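Local coordinates for pyrroline-5-carboxylate reductase catalytic N-terminal domain-containing protein (PDB 4HUJ) that is of unknown function but probably binds a dinucleotide cofactor such as NAD(P) through a Rossmann-type domain and may act as an oxidoreductase, at residues D92-I97 against S136-G141; I50-R55 against K77-A82; A37-F42 against S61-R66; V194-L199 against P204-G209. All coordinates share one frame; numbering follows the deposited sequence.

Interaction 1. Residues D92-I97 against S136-G141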
loop_
_atom_site.group_PDB
_atom_site.type_symbol
_atom_site.label_atom_id
_atom_site.label_comp_id
_atom_site.label_asym_id
_atom_site.label_seq_id
_atom_site.Cartn_x
_atom_site.Cartn_y
_atom_site.Cartn_z
ATOM N N ASP A 92 8.184 -1.837 11.270
ATOM C CA ASP A 92 9.549 -1.593 11.746
ATOM C C ASP A 92 10.606 -1.473 10.639
ATOM O O ASP A 92 11.723 -1.001 10.897
ATOM C CB ASP A 92 9.960 -2.677 12.739
ATOM C CG ASP A 92 9.294 -2.513 14.085
ATOM O OD1 ASP A 92 9.301 -1.388 14.625
ATOM O OD2 ASP A 92 8.782 -3.517 14.607
ATOM N N SER A 93 10.259 -1.905 9.427
ATOM C CA SER A 93 11.162 -1.830 8.275
ATOM C C SER A 93 11.114 -0.475 7.571
ATOM O O SER A 93 12.013 -0.149 6.787
ATOM C CB SER A 93 10.827 -2.924 7.252
ATOM O OG SER A 93 11.121 -4.213 7.753
ATOM N N ILE A 94 10.070 0.305 7.837
ATOM C CA ILE A 94 9.815 1.522 7.059
ATOM C C ILE A 94 10.939 2.556 7.164
ATOM O O ILE A 94 11.455 3.007 6.137
ATOM C CB ILE A 94 8.427 2.145 7.382
ATOM C CG1 ILE A 94 7.313 1.210 6.901
ATOM C CG2 ILE A 94 8.270 3.502 6.709
ATOM C CD1 ILE A 94 5.888 1.656 7.298
ATOM N N ALA A 95 11.325 2.906 8.391
ATOM C CA ALA A 95 12.308 3.974 8.614
ATOM C C ALA A 95 13.592 3.787 7.797
ATOM O O ALA A 95 14.032 4.725 7.123
ATOM C CB ALA A 95 12.617 4.129 10.098
ATOM N N ASP A 96 14.159 2.580 7.825
ATOM C CA ASP A 96 15.414 2.294 7.111
ATOM C C ASP A 96 15.261 2.336 5.592
ATOM O O ASP A 96 16.232 2.594 4.880
ATOM C CB ASP A 96 16.017 0.946 7.534
ATOM C CG ASP A 96 16.673 0.988 8.914
ATOM O OD1 ASP A 96 16.792 2.079 9.513
ATOM O OD2 ASP A 96 17.071 -0.091 9.403
ATOM N N ILE A 97 14.054 2.070 5.096
ATOM C CA ILE A 97 13.782 2.150 3.660
ATOM C C ILE A 97 13.620 3.601 3.195
ATOM O O ILE A 97 14.309 4.041 2.274
ATOM C CB ILE A 97 12.550 1.291 3.250
ATOM C CG1 ILE A 97 12.866 -0.197 3.428
ATOM C CG2 ILE A 97 12.125 1.570 1.795
ATOM C CD1 ILE A 97 11.646 -1.106 3.391
ATOM N N SER A 136 4.253 9.396 8.183
ATOM C CA SER A 136 4.232 10.636 7.400
ATOM C C SER A 136 5.424 11.546 7.704
ATOM O O SER A 136 5.960 12.191 6.801
ATOM C CB SER A 136 2.921 11.393 7.605
ATOM O OG SER A 136 1.811 10.591 7.232
ATOM N N GLU A 137 5.835 11.577 8.968
ATOM C CA GLU A 137 6.990 12.376 9.394
ATOM C C GLU A 137 8.312 11.858 8.831
ATOM O O GLU A 137 9.270 12.626 8.676
ATOM C CB GLU A 137 7.050 12.462 10.919
ATOM C CG GLU A 137 6.023 13.420 11.491
ATOM C CD GLU A 137 5.979 13.429 13.002
ATOM O OE1 GLU A 137 6.582 12.539 13.644
ATOM O OE2 GLU A 137 5.328 14.339 13.554
ATOM N N LEU A 138 8.355 10.563 8.517
ATOM C CA LEU A 138 9.533 9.934 7.912
ATOM C C LEU A 138 9.631 10.178 6.403
ATOM O O LEU A 138 10.669 9.909 5.792
ATOM C CB LEU A 138 9.552 8.424 8.194
ATOM C CG LEU A 138 9.592 7.955 9.649
ATOM C CD1 LEU A 138 9.318 6.461 9.713
ATOM C CD2 LEU A 138 10.923 8.303 10.318
ATOM N N VAL A 139 8.545 10.671 5.805
ATOM C CA VAL A 139 8.530 11.019 4.381
ATOM C C VAL A 139 8.083 12.477 4.141
ATOM O O VAL A 139 7.063 12.717 3.485
ATOM C CB VAL A 139 7.680 10.020 3.528
ATOM C CG1 VAL A 139 8.382 8.679 3.411
ATOM C CG2 VAL A 139 6.278 9.839 4.111
ATOM N N PRO A 140 8.851 13.459 4.667
ATOM C CA PRO A 140 8.443 14.858 4.507
ATOM C C PRO A 140 8.357 15.241 3.033
ATOM O O PRO A 140 9.203 14.830 2.229
ATOM C CB PRO A 140 9.571 15.636 5.200
ATOM C CG PRO A 140 10.751 14.731 5.116
ATOM C CD PRO A 140 10.182 13.354 5.293
ATOM N N GLY A 141 7.325 15.995 2.680
ATOM C CA GLY A 141 7.103 16.355 1.292
ATOM C C GLY A 141 6.128 15.428 0.589
ATOM O O GLY A 141 5.473 15.836 -0.365
#
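Leu138 reaches from the last turn of helix 131-138 toward helix 94-98, and one of its two methyls makes the contact. CD1 comes down on the backbone side of Ala95, 4.0 Å from Ala95 CA, and meets the methyl of the same residue nearly as closely, with Leu138 CD1 to Ala95 CB at 4.1 Å. The leucine thus touches the helix through CD1 alone, set against CA and CB together. Ile94 offers the side of its chain: the flank of its CG2 methyl is what the leucine meets, and Ile94 CG2 lies 4.3 Å from Leu138 CD1, a looser touch. Leu138 is set for this by a chi1 of -60°, which puts CG opposite its own carbonyl carbon and sends the isobutyl group across the gap. The closest alpha carbons, those of Ala95 and Leu138, are 6.6 Å apart, a short spacing that the small alanine allows. The interface is a small, apolar helix-helix contact. Leu138 also touches Val98 one turn further along helix 94-98, Ile94 packs on Ser113, and Val139 joins the end of helix 131-138 to Val144 of strand 143-147, where the parallel strands give way to antiparallel strand 166-173.

Interaction 2. Residues I50-R55 against K77-A82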
loop_
_atom_site.group_PDB
_atom_site.type_symbol
_atom_site.label_atom_id
_atom_site.label_comp_id
_atom_site.label_asym_id
_atom_site.label_seq_id
_atom_site.Cartn_x
_atom_site.Cartn_y
_atom_site.Cartn_z
ATOM N N ILE A 50 6.189 -1.630 -10.639
ATOM C CA ILE A 50 7.492 -2.144 -10.256
ATOM C C ILE A 50 7.402 -2.603 -8.805
ATOM O O ILE A 50 6.493 -2.200 -8.080
ATOM C CB ILE A 50 8.631 -1.121 -10.499
ATOM C CG1 ILE A 50 8.404 0.168 -9.700
ATOM C CG2 ILE A 50 8.767 -0.836 -12.007
ATOM C CD1 ILE A 50 9.425 1.262 -9.956
ATOM N N ILE A 51 8.319 -3.479 -8.411
ATOM C CA ILE A 51 8.342 -4.022 -7.054
ATOM C C ILE A 51 9.785 -4.078 -6.561
ATOM O O ILE A 51 10.712 -4.354 -7.332
ATOM C CB ILE A 51 7.614 -5.407 -6.963
ATOM C CG1 ILE A 51 7.410 -5.844 -5.501
ATOM C CG2 ILE A 51 8.350 -6.491 -7.773
ATOM C CD1 ILE A 51 6.355 -6.953 -5.312
ATOM N N ALA A 52 9.976 -3.780 -5.280
ATOM C CA ALA A 52 11.301 -3.801 -4.678
ATOM C C ALA A 52 11.193 -3.979 -3.175
ATOM O O ALA A 52 10.128 -3.790 -2.596
ATOM C CB ALA A 52 12.044 -2.520 -4.990
ATOM N N ASN A 53 12.306 -4.358 -2.559
ATOM C CA ASN A 53 12.439 -4.334 -1.106
ATOM C C ASN A 53 13.920 -4.321 -0.730
ATOM O O ASN A 53 14.778 -4.212 -1.607
ATOM C CB ASN A 53 11.653 -5.481 -0.433
ATOM C CG ASN A 53 12.123 -6.863 -0.857
ATOM O OD1 ASN A 53 13.319 -7.151 -0.876
ATOM N ND2 ASN A 53 11.172 -7.737 -1.172
ATOM N N SER A 54 14.211 -4.425 0.563
ATOM C CA SER A 54 15.586 -4.357 1.065
ATOM C C SER A 54 16.477 -5.519 0.606
ATOM O O SER A 54 17.701 -5.376 0.541
ATOM C CB SER A 54 15.584 -4.275 2.592
ATOM O OG SER A 54 14.910 -3.110 3.031
ATOM N N ARG A 55 15.859 -6.657 0.289
ATOM C CA ARG A 55 16.589 -7.883 -0.054
ATOM C C ARG A 55 17.031 -7.960 -1.524
ATOM O O ARG A 55 17.751 -8.889 -1.916
ATOM C CB ARG A 55 15.775 -9.126 0.342
ATOM C CG ARG A 55 15.748 -9.415 1.845
ATOM C CD ARG A 55 14.900 -10.654 2.172
ATOM N NE ARG A 55 15.117 -11.136 3.541
ATOM C CZ ARG A 55 14.484 -12.169 4.101
ATOM N NH1 ARG A 55 13.569 -12.856 3.422
ATOM N NH2 ARG A 55 14.762 -12.518 5.353
ATOM N N LYS A 77 16.203 1.801 -4.781
ATOM C CA LYS A 77 16.457 3.213 -5.104
ATOM C C LYS A 77 15.650 3.717 -6.297
ATOM O O LYS A 77 15.306 4.903 -6.367
ATOM C CB LYS A 77 17.952 3.452 -5.360
ATOM C CG LYS A 77 18.867 3.067 -4.206
ATOM C CD LYS A 77 18.707 3.970 -2.985
ATOM C CE LYS A 77 19.763 3.648 -1.939
ATOM N NZ LYS A 77 21.150 3.729 -2.488
ATOM N N ASP A 78 15.359 2.814 -7.227
ATOM C CA ASP A 78 14.553 3.131 -8.396
ATOM C C ASP A 78 13.056 3.120 -8.076
ATOM O O ASP A 78 12.332 4.033 -8.470
ATOM C CB ASP A 78 14.888 2.180 -9.551
ATOM C CG ASP A 78 16.337 2.315 -10.016
ATOM O OD1 ASP A 78 16.860 3.455 -10.040
ATOM O OD2 ASP A 78 16.957 1.286 -10.359
ATOM N N ALA A 79 12.607 2.094 -7.351
ATOM C CA ALA A 79 11.203 1.969 -6.949
ATOM C C ALA A 79 10.717 3.130 -6.089
ATOM O O ALA A 79 9.573 3.566 -6.222
ATOM C CB ALA A 79 10.965 0.647 -6.231
ATOM N N LEU A 80 11.593 3.631 -5.220
ATOM C CA LEU A 80 11.255 4.737 -4.319
ATOM C C LEU A 80 11.070 6.078 -5.038
ATOM O O LEU A 80 10.718 7.078 -4.410
ATOM C CB LEU A 80 12.303 4.864 -3.203
ATOM C CG LEU A 80 12.368 3.741 -2.164
ATOM C CD1 LEU A 80 13.514 3.978 -1.184
ATOM C CD2 LEU A 80 11.045 3.604 -1.423
ATOM N N GLN A 81 11.301 6.090 -6.349
ATOM C CA GLN A 81 11.137 7.301 -7.156
ATOM C C GLN A 81 9.769 7.403 -7.844
ATOM O O GLN A 81 9.466 8.418 -8.481
ATOM C CB GLN A 81 12.258 7.403 -8.198
ATOM C CG GLN A 81 13.637 7.668 -7.605
ATOM C CD GLN A 81 14.709 7.823 -8.669
ATOM O OE1 GLN A 81 14.611 8.682 -9.547
ATOM N NE2 GLN A 81 15.746 6.992 -8.591
ATOM N N ALA A 82 8.942 6.363 -7.710
ATOM C CA ALA A 82 7.641 6.311 -8.383
ATOM C C ALA A 82 6.647 7.367 -7.905
ATOM O O ALA A 82 6.784 7.921 -6.808
ATOM C CB ALA A 82 7.032 4.915 -8.265
#
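Two alanine methyls butt directly together here, Ala52 CB standing 3.6 Å from Ala79 CB, so a strand and a short helix meet with almost nothing between their backbones. The alpha carbons of the two residues are accordingly 6.2 Å apart. Beside this pair, Ile50 supplies the longer reach. Its CG1 branch sits between the backbone N and the carbonyl carbon, at a chi1 of 60°, and runs out extended to place CD1 over the backbone of the helix: Ile50 CD1 is 3.6 Å from Ala79 CA and 4.1 Å from Ala79 CB. Ala79 is therefore held by a methyl on one residue and a chain end on another, two positions along the same face of strand 49-52, while Ile51 between them points away.

The helix ends at once in a type I turn from Ala79 to Ala82, and Gln81 folds back so that NE2 donates to Lys77 O at 3.1 Å, the donor standing above the carbonyl plane. Next to Ala52, Asn53 makes an Asx turn, its OD1 accepting from Arg55 N at 2.8 Å, while ND2 binds Gly30 O in the glycine-rich turn that fits a Rossmann dinucleotide site. With methyl and backbone contacts but no polar bond between the segments, specificity rests on shape: small residues set the spacing of helix and sheet, while the Asn53 amide and Gln81 NE2 find their partners elsewhere.

Interaction 3. Residues A37-F42 against S61-R66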
loop_
_atom_site.group_PDB
_atom_site.type_symbol
_atom_site.label_atom_id
_atom_site.label_comp_id
_atom_site.label_asym_id
_atom_site.label_seq_id
_atom_site.Cartn_x
_atom_site.Cartn_y
_atom_site.Cartn_z
ATOM N N ALA A 37 0.327 -10.474 -3.011
ATOM C CA ALA A 37 -1.102 -10.176 -3.208
ATOM C C ALA A 37 -1.307 -8.938 -4.078
ATOM O O ALA A 37 -2.143 -8.927 -4.994
ATOM C CB ALA A 37 -1.803 -9.993 -1.862
ATOM N N LEU A 38 -0.550 -7.892 -3.775
ATOM C CA LEU A 38 -0.589 -6.666 -4.560
ATOM C C LEU A 38 -0.131 -6.916 -5.995
ATOM O O LEU A 38 -0.783 -6.476 -6.934
ATOM C CB LEU A 38 0.245 -5.568 -3.896
ATOM C CG LEU A 38 -0.412 -4.909 -2.679
ATOM C CD1 LEU A 38 0.610 -4.086 -1.901
ATOM C CD2 LEU A 38 -1.617 -4.053 -3.110
ATOM N N ALA A 39 0.977 -7.636 -6.162
ATOM C CA ALA A 39 1.465 -7.983 -7.500
ATOM C C ALA A 39 0.389 -8.727 -8.297
ATOM O O ALA A 39 0.172 -8.435 -9.477
ATOM C CB ALA A 39 2.744 -8.810 -7.408
ATOM N N GLU A 40 -0.296 -9.665 -7.641
ATOM C CA GLU A 40 -1.365 -10.445 -8.275
ATOM C C GLU A 40 -2.515 -9.559 -8.737
ATOM O O GLU A 40 -3.061 -9.741 -9.832
ATOM C CB GLU A 40 -1.877 -11.537 -7.330
ATOM C CG GLU A 40 -2.966 -12.447 -7.942
ATOM C CD GLU A 40 -3.203 -13.724 -7.151
ATOM O OE1 GLU A 40 -2.506 -13.951 -6.132
ATOM O OE2 GLU A 40 -4.093 -14.509 -7.558
ATOM N N ARG A 41 -2.880 -8.592 -7.901
ATOM C CA ARG A 41 -3.972 -7.694 -8.244
ATOM C C ARG A 41 -3.612 -6.738 -9.380
ATOM O O ARG A 41 -4.441 -6.475 -10.244
ATOM C CB ARG A 41 -4.454 -6.930 -7.008
ATOM C CG ARG A 41 -5.196 -7.804 -6.004
ATOM C CD ARG A 41 -6.447 -8.402 -6.642
ATOM N NE ARG A 41 -6.337 -9.831 -6.936
ATOM C CZ ARG A 41 -6.867 -10.431 -8.001
ATOM N NH1 ARG A 41 -7.491 -9.723 -8.939
ATOM N NH2 ARG A 41 -6.739 -11.746 -8.150
ATOM N N PHE A 42 -2.384 -6.223 -9.372
ATOM C CA PHE A 42 -1.908 -5.356 -10.456
ATOM C C PHE A 42 -1.903 -6.114 -11.790
ATOM O O PHE A 42 -2.355 -5.593 -12.822
ATOM C CB PHE A 42 -0.521 -4.792 -10.132
ATOM C CG PHE A 42 -0.552 -3.512 -9.333
ATOM C CD1 PHE A 42 -0.390 -2.282 -9.961
ATOM C CD2 PHE A 42 -0.749 -3.535 -7.954
ATOM C CE1 PHE A 42 -0.414 -1.089 -9.229
ATOM C CE2 PHE A 42 -0.780 -2.358 -7.213
ATOM C CZ PHE A 42 -0.607 -1.129 -7.848
ATOM N N SER A 61 12.175 -13.185 -7.035
ATOM C CA SER A 61 12.038 -14.116 -8.157
ATOM C C SER A 61 10.721 -14.883 -8.163
ATOM O O SER A 61 10.176 -15.163 -9.229
ATOM C CB SER A 61 13.218 -15.090 -8.209
ATOM O OG SER A 61 14.287 -14.537 -8.958
ATOM N N SER A 62 10.216 -15.215 -6.976
ATOM C CA SER A 62 8.912 -15.863 -6.826
ATOM C C SER A 62 7.788 -15.027 -7.442
ATOM O O SER A 62 6.925 -15.557 -8.145
ATOM C CB SER A 62 8.612 -16.138 -5.350
ATOM O OG SER A 62 7.248 -16.490 -5.167
ATOM N N VAL A 63 7.814 -13.723 -7.170
ATOM C CA VAL A 63 6.846 -12.780 -7.730
ATOM C C VAL A 63 7.031 -12.653 -9.248
ATOM O O VAL A 63 6.063 -12.750 -10.004
ATOM C CB VAL A 63 6.953 -11.391 -7.044
ATOM C CG1 VAL A 63 6.035 -10.376 -7.711
ATOM C CG2 VAL A 63 6.640 -11.503 -5.552
ATOM N N THR A 64 8.278 -12.446 -9.673
ATOM C CA THR A 64 8.639 -12.331 -11.089
ATOM C C THR A 64 8.143 -13.525 -11.913
ATOM O O THR A 64 7.564 -13.345 -12.984
ATOM C CB THR A 64 10.172 -12.151 -11.269
ATOM O OG1 THR A 64 10.592 -10.947 -10.620
ATOM C CG2 THR A 64 10.559 -12.074 -12.745
ATOM N N ASP A 65 8.357 -14.736 -11.402
ATOM C CA ASP A 65 7.926 -15.958 -12.089
ATOM C C ASP A 65 6.418 -16.004 -12.356
ATOM O O ASP A 65 5.988 -16.434 -13.430
ATOM C CB ASP A 65 8.364 -17.208 -11.309
ATOM C CG ASP A 65 9.880 -17.403 -11.299
ATOM O OD1 ASP A 65 10.614 -16.619 -11.949
ATOM O OD2 ASP A 65 10.340 -18.351 -10.625
ATOM N N ARG A 66 5.622 -15.553 -11.386
ATOM C CA ARG A 66 4.164 -15.594 -11.499
ATOM C C ARG A 66 3.567 -14.369 -12.205
ATOM O O ARG A 66 2.604 -14.503 -12.961
ATOM C CB ARG A 66 3.512 -15.767 -10.120
ATOM C CG ARG A 66 3.838 -17.081 -9.411
ATOM C CD ARG A 66 3.247 -17.118 -8.002
ATOM N NE ARG A 66 1.797 -17.318 -8.012
ATOM C CZ ARG A 66 0.965 -16.903 -7.056
ATOM N NH1 ARG A 66 1.424 -16.244 -5.999
ATOM N NH2 ARG A 66 -0.337 -17.140 -7.165
#
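Ala39 and Val63 form the apolar centre of this helix pair, with Ala39 CB 3.7 Å from Val63 CG1. The alanine methyl points at the other helix, and the valine meets it with one branch: CG1 lies anti to its backbone N, chi1 175°, which turns that methyl into the gap. The second touch is electrostatic and lies one turn further along the second helix. Glu40 stretches out fully, CG anti to the backbone N (chi1 -178°), and brings its carboxylate toward Arg66, whose chain bends at chi3. Glu40 OE1 stands 4.0 Å from Arg66 NH2, a long salt bridge rather than a hydrogen bond, and the carboxylate and guanidinium planes are turned 77° apart, so the two groups do not pair side by side.

Helices 32-44 and 61-67 flank strand 49-52 in the chain, and together with the parallel strands they build the beta-alpha-beta layers of a Rossmann-like half. The pattern of Gly30, Gly32 and Gly35 spans the turn into helix 32-44 and its first turn, consistent with the helix whose N-terminal end usually points at the cofactor diphosphate in such folds.

Around this pair, the other carboxylate oxygen of Glu40 faces Arg41, with Glu40 OE2 and Arg41 NH2 at 3.9 Å, again long, so one acid lies between two arginines. Their charge would probably help to keep it ionised. Arg41 NH2 is also bonded to Ala157 O, which steadies that guanidinium. Phe67, one residue beyond the segment, packs on both Ala39 and Glu40, and Ala39 rests on Val71 of strand 71-73 as well.

Interaction 4. Residues V194-L199 against P204-G209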
loop_
_atom_site.group_PDB
_atom_site.type_symbol
_atom_site.label_atom_id
_atom_site.label_comp_id
_atom_site.label_asym_id
_atom_site.label_seq_id
_atom_site.Cartn_x
_atom_site.Cartn_y
_atom_site.Cartn_z
ATOM N N VAL A 194 -13.496 3.113 -0.289
ATOM C CA VAL A 194 -14.307 3.954 0.585
ATOM C C VAL A 194 -13.362 4.882 1.332
ATOM O O VAL A 194 -12.609 4.441 2.202
ATOM C CB VAL A 194 -15.179 3.147 1.583
ATOM C CG1 VAL A 194 -15.965 4.101 2.481
ATOM C CG2 VAL A 194 -16.148 2.208 0.840
ATOM N N ASP A 195 -13.409 6.163 0.977
ATOM C CA ASP A 195 -12.562 7.187 1.585
ATOM C C ASP A 195 -13.195 7.709 2.878
ATOM O O ASP A 195 -14.208 8.421 2.844
ATOM C CB ASP A 195 -12.341 8.322 0.575
ATOM C CG ASP A 195 -11.403 9.405 1.080
ATOM O OD1 ASP A 195 -11.003 9.396 2.265
ATOM O OD2 ASP A 195 -11.068 10.294 0.268
ATOM N N LEU A 196 -12.585 7.355 4.006
ATOM C CA LEU A 196 -13.105 7.689 5.333
ATOM C C LEU A 196 -12.803 9.118 5.756
ATOM O O LEU A 196 -13.329 9.587 6.766
ATOM C CB LEU A 196 -12.538 6.731 6.385
ATOM C CG LEU A 196 -12.888 5.245 6.232
ATOM C CD1 LEU A 196 -12.003 4.399 7.139
ATOM C CD2 LEU A 196 -14.366 4.978 6.515
ATOM N N GLY A 197 -11.951 9.797 4.997
ATOM C CA GLY A 197 -11.554 11.163 5.312
ATOM C C GLY A 197 -10.116 11.270 5.798
ATOM O O GLY A 197 -9.239 10.560 5.312
ATOM N N THR A 198 -9.883 12.164 6.758
ATOM C CA THR A 198 -8.537 12.431 7.282
ATOM C C THR A 198 -7.954 11.282 8.097
ATOM O O THR A 198 -8.668 10.377 8.516
ATOM C CB THR A 198 -8.500 13.688 8.182
ATOM O OG1 THR A 198 -9.317 13.483 9.345
ATOM C CG2 THR A 198 -8.964 14.907 7.419
ATOM N N LEU A 199 -6.645 11.334 8.340
ATOM C CA LEU A 199 -6.028 10.347 9.229
ATOM C C LEU A 199 -6.605 10.416 10.640
ATOM O O LEU A 199 -6.746 9.382 11.299
ATOM C CB LEU A 199 -4.504 10.510 9.273
ATOM C CG LEU A 199 -3.733 10.289 7.972
ATOM C CD1 LEU A 199 -2.238 10.463 8.222
ATOM C CD2 LEU A 199 -4.033 8.918 7.353
ATOM N N PRO A 204 -9.451 5.974 14.898
ATOM C CA PRO A 204 -10.136 4.996 15.745
ATOM C C PRO A 204 -10.924 3.921 14.990
ATOM O O PRO A 204 -11.606 3.117 15.628
ATOM C CB PRO A 204 -11.080 5.857 16.588
ATOM C CG PRO A 204 -11.321 7.061 15.790
ATOM C CD PRO A 204 -10.128 7.284 14.908
ATOM N N ILE A 205 -10.833 3.882 13.659
ATOM C CA ILE A 205 -11.593 2.869 12.903
ATOM C C ILE A 205 -10.784 2.037 11.894
ATOM O O ILE A 205 -11.079 0.862 11.710
ATOM C CB ILE A 205 -12.892 3.415 12.228
ATOM C CG1 ILE A 205 -12.569 4.527 11.242
ATOM C CG2 ILE A 205 -13.981 3.852 13.289
ATOM C CD1 ILE A 205 -13.746 4.880 10.331
ATOM N N GLN A 206 -9.770 2.634 11.268
ATOM C CA GLN A 206 -8.991 1.949 10.234
ATOM C C GLN A 206 -7.612 1.469 10.714
ATOM O O GLN A 206 -6.937 0.694 10.026
ATOM C CB GLN A 206 -8.824 2.854 9.004
ATOM C CG GLN A 206 -8.365 2.113 7.747
ATOM C CD GLN A 206 -7.915 3.057 6.643
ATOM O OE1 GLN A 206 -8.383 4.200 6.550
ATOM N NE2 GLN A 206 -7.001 2.585 5.802
ATOM N N GLN A 207 -7.172 1.945 11.873
ATOM C CA GLN A 207 -5.884 1.513 12.398
ATOM C C GLN A 207 -6.002 0.107 12.973
ATOM O O GLN A 207 -7.067 -0.285 13.445
ATOM C CB GLN A 207 -5.393 2.491 13.465
ATOM C CG GLN A 207 -3.908 2.366 13.766
ATOM C CD GLN A 207 -3.410 3.490 14.649
ATOM O OE1 GLN A 207 -3.481 3.413 15.876
ATOM N NE2 GLN A 207 -2.905 4.538 14.031
ATOM N N PHE A 208 -4.906 -0.648 12.935
ATOM C CA PHE A 208 -4.868 -1.976 13.535
ATOM C C PHE A 208 -5.503 -1.963 14.930
ATOM O O PHE A 208 -5.251 -1.052 15.730
ATOM C CB PHE A 208 -3.426 -2.490 13.618
ATOM C CG PHE A 208 -3.320 -3.887 14.163
ATOM C CD1 PHE A 208 -3.553 -4.989 13.337
ATOM C CD2 PHE A 208 -3.005 -4.103 15.500
ATOM C CE1 PHE A 208 -3.467 -6.289 13.840
ATOM C CE2 PHE A 208 -2.917 -5.396 16.014
ATOM C CZ PHE A 208 -3.147 -6.490 15.183
ATOM N N GLY A 209 -6.349 -2.956 15.187
ATOM C CA GLY A 209 -7.051 -3.070 16.468
ATOM C C GLY A 209 -8.430 -2.435 16.472
ATOM O O GLY A 209 -9.185 -2.571 17.447
#
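Leu196 gives up the most surface to this contact, and it spends it on two residues of the weakly bonded helix end, Ile205 and Gln206. Leucine and isoleucine reach toward each other tip to tip: Leu196 CD1 is 3.7 Å from Ile205 CD1, and the second leucine methyl follows, with Leu196 CD2 to Ile205 CD1 at 3.9 Å, so the isoleucine end sits against both branches. Gln206 passes across Leu196 at a slant. The backbone places Gln206 CB 4.0 Å from Leu196 CD1, and the extended chain beyond it carries the amide oxygen to that same methyl, with Gln206 OE1 to Leu196 CD1 at 3.7 Å, a van der Waals touch on a polar atom engaged elsewhere. OE1 bonds to Ser172 OG and NE2 to Lys146 O, which hold the amide of this buried residue and help to fix the wall that the leucine packs on.

The chain turns at the leucine itself: Asp195 OD1 accepts from Gly197 N at 2.9 Å, an Asx turn in which the donor approaches from above the carboxylate plane. Thr198 then caps helix 199-206, its OG1 bonding Ala201 N. The contact spans the turn between strand 192-195 and that helix, with Leu196 also on Phe170 of strand 166-173 and Leu199 on Thr132 of helix 131-138.

Along the chain, interactions 2 and 3 interlock, their segments alternating from 37 to 82, whereas interactions 1 and 4 follow in series. Interactions 2 and 3 have centres 14 Å apart and meet where Ile51 CD1 lies 4.2 Å from Val63 CG1, opposite faces of strand 49-52 serving the two helical layers. Interaction 1, also 14 Å from interaction 2 by centres, touches it through Ile97 and Leu80. Interaction 4 lies across the chain's centre from interactions 2 and 3, with centres about 26 and 27 Å away, but reaches interaction 1 through Leu199 and Ser136. Interactions 1 and 3 pair helices, while 2 and 4 tie a strand or its end to a helix, all around one mixed sheet.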